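PDB 3CDK: probable succinyl-CoA:3-ketoacid coenzyme A transferase subunit B from Bacillus subtilis, which probably catalyses the transfer of coenzyme A from succinyl-CoA to a 3-oxo acid, giving a 3-oxoacyl-CoA and succinate. Local coordinates for residues E201-T206 with F210-S215. Residues are numbered along the deposited sequence; the frame is centred on the assembly and turned at random.
Sequences EVYEKT and FAVSQS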
loop_
_atom_site.group_PDB
_atom_site.type_symbol
_atom_site.label_atom_id
_atom_site.label_comp_id
_atom_site.label_asym_id
_atom_site.label_seq_id
_atom_site.Cartn_x
_atom_site.Cartn_y
_atom_site.Cartn_z
ATOM N N GLU B 201 47.848 1.378 14.752
ATOM C CA GLU B 201 46.797 1.604 15.737
ATOM C C GLU B 201 45.527 0.885 15.377
ATOM O O GLU B 201 44.920 0.255 16.235
ATOM C CB GLU B 201 46.478 3.086 15.876
ATOM C CG GLU B 201 45.464 3.369 16.966
ATOM C CD GLU B 201 45.441 4.811 17.391
ATOM O OE1 GLU B 201 46.467 5.506 17.236
ATOM O OE2 GLU B 201 44.402 5.253 17.901
ATOM N N VAL B 202 45.134 0.991 14.108
ATOM C CA VAL B 202 43.897 0.394 13.609
ATOM C C VAL B 202 43.927 -1.138 13.588
ATOM O O VAL B 202 42.903 -1.758 13.817
ATOM C CB VAL B 202 43.514 0.919 12.200
ATOM C CG1 VAL B 202 42.185 0.291 11.755
ATOM C CG2 VAL B 202 43.399 2.414 12.208
ATOM N N TYR B 203 45.089 -1.729 13.282
ATOM C CA TYR B 203 45.301 -3.169 13.482
ATOM C C TYR B 203 45.107 -3.465 14.945
ATOM O O TYR B 203 44.175 -4.166 15.307
ATOM C CB TYR B 203 46.708 -3.652 13.089
ATOM C CG TYR B 203 47.002 -3.829 11.611
ATOM C CD1 TYR B 203 45.996 -4.136 10.681
ATOM C CD2 TYR B 203 48.332 -3.721 11.136
ATOM C CE1 TYR B 203 46.298 -4.303 9.296
ATOM C CE2 TYR B 203 48.649 -3.897 9.769
ATOM C CZ TYR B 203 47.622 -4.178 8.864
ATOM O OH TYR B 203 47.946 -4.349 7.539
ATOM N N GLU B 204 45.982 -2.911 15.780
ATOM C CA GLU B 204 45.921 -3.132 17.220
ATOM C C GLU B 204 44.477 -3.024 17.711
ATOM O O GLU B 204 44.040 -3.800 18.558
ATOM C CB GLU B 204 46.824 -2.157 17.975
ATOM C CG GLU B 204 48.315 -2.544 17.914
ATOM C CD GLU B 204 49.295 -1.407 18.301
ATOM O OE1 GLU B 204 48.859 -0.246 18.492
ATOM O OE2 GLU B 204 50.513 -1.679 18.399
ATOM N N LYS B 205 43.722 -2.095 17.153
ATOM C CA LYS B 205 42.412 -1.841 17.699
ATOM C C LYS B 205 41.241 -2.547 16.995
ATOM O O LYS B 205 40.097 -2.245 17.297
ATOM C CB LYS B 205 42.181 -0.333 17.826
ATOM C CG LYS B 205 42.925 0.252 19.015
ATOM C CD LYS B 205 42.609 1.713 19.264
ATOM C CE LYS B 205 43.529 2.251 20.326
ATOM N NZ LYS B 205 43.362 3.706 20.416
ATOM N N THR B 206 41.524 -3.487 16.088
ATOM C CA THR B 206 40.484 -4.118 15.267
ATOM C C THR B 206 40.561 -5.634 15.285
ATOM O O THR B 206 41.638 -6.203 15.125
ATOM C CB THR B 206 40.550 -3.634 13.828
ATOM O OG1 THR B 206 40.400 -2.217 13.815
ATOM C CG2 THR B 206 39.450 -4.244 13.002
ATOM N N PHE B 210 40.979 -6.932 7.446
ATOM C CA PHE B 210 40.778 -6.006 6.378
ATOM C C PHE B 210 41.991 -5.885 5.477
ATOM O O PHE B 210 43.126 -6.005 5.922
ATOM C CB PHE B 210 40.392 -4.641 6.936
ATOM C CG PHE B 210 41.303 -4.143 8.011
ATOM C CD1 PHE B 210 42.506 -3.489 7.686
ATOM C CD2 PHE B 210 40.963 -4.299 9.352
ATOM C CE1 PHE B 210 43.353 -3.005 8.684
ATOM C CE2 PHE B 210 41.818 -3.819 10.365
ATOM C CZ PHE B 210 43.016 -3.175 10.031
ATOM N N ALA B 211 41.726 -5.662 4.197
ATOM C CA ALA B 211 42.724 -5.171 3.268
ATOM C C ALA B 211 42.988 -3.703 3.582
ATOM O O ALA B 211 42.086 -2.963 3.973
ATOM C CB ALA B 211 42.227 -5.327 1.838
ATOM N N VAL B 212 44.227 -3.263 3.455
ATOM C CA VAL B 212 44.408 -1.822 3.474
ATOM C C VAL B 212 44.462 -1.300 2.050
ATOM O O VAL B 212 45.175 -1.842 1.212
ATOM C CB VAL B 212 45.448 -1.297 4.488
ATOM C CG1 VAL B 212 46.190 -2.439 5.163
ATOM C CG2 VAL B 212 46.346 -0.256 3.866
ATOM N N SER B 213 43.644 -0.283 1.791
ATOM C CA SER B 213 43.486 0.286 0.474
ATOM C C SER B 213 44.805 0.680 -0.151
ATOM O O SER B 213 45.792 1.018 0.527
ATOM C CB SER B 213 42.570 1.496 0.518
ATOM O OG SER B 213 42.497 2.124 -0.745
ATOM N N GLN B 214 44.777 0.625 -1.477
ATOM C CA GLN B 214 45.872 1.023 -2.322
ATOM C C GLN B 214 46.365 2.434 -1.932
ATOM O O GLN B 214 47.553 2.629 -1.641
ATOM C CB GLN B 214 45.391 0.925 -3.776
ATOM C CG GLN B 214 46.474 0.568 -4.790
ATOM C CD GLN B 214 47.283 -0.702 -4.450
ATOM O OE1 GLN B 214 47.201 -1.710 -5.169
ATOM N NE2 GLN B 214 48.092 -0.639 -3.379
ATOM N N SER B 215 45.442 3.398 -1.909
ATOM C CA SER B 215 45.687 4.723 -1.342
ATOM C C SER B 215 44.844 4.867 -0.097
ATOM O O SER B 215 43.731 4.319 -0.037
ATOM C CB SER B 215 45.295 5.807 -2.340
ATOM O OG SER B 215 46.354 6.050 -3.247
#
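The F210 ring meets V202 and Y203 of helix 199-204 and T206 just beyond it, within the beta-alpha-beta unit formed by strand 187-193, this helix and strand 211-212. The last strand pairs in parallel with 187-193 through backbone hydrogen bonds of A211 to M188 and L190, at the edge of the CoA-transferase sheet. Aromatic packing makes up much of the contact: the rings of Y203 and F210 are nearly parallel, their planes at 22°, but are slid so far apart that they barely overlap, with centroids 5.3 Å from each other. With chi1 at 50°, CG of F210 sits between its backbone N and carbonyl carbon, which brings the ring edge to T206 and CZ to V202, while F181 meets the ring at a steep angle. Van der Waals contacts of methyl groups supplement the pair. T206 CG2 approaches the ring edge, 3.6 Å from F210 CE2, and V202 CG1 lies 4.0 Å from F210 CZ. Farther along the strand, V212 CG1 lies against the phenol oxygen of Y203, 3.5 Å from OH. No hydrogen bond links the two segments; among the polar bonds of 201-206, K205 NZ forms a salt bridge with E201 OE2, and T206 OG1, also bonded to H148, donates to V202 O in the carbonyl plane, with a C=O...OG1 angle of 157°.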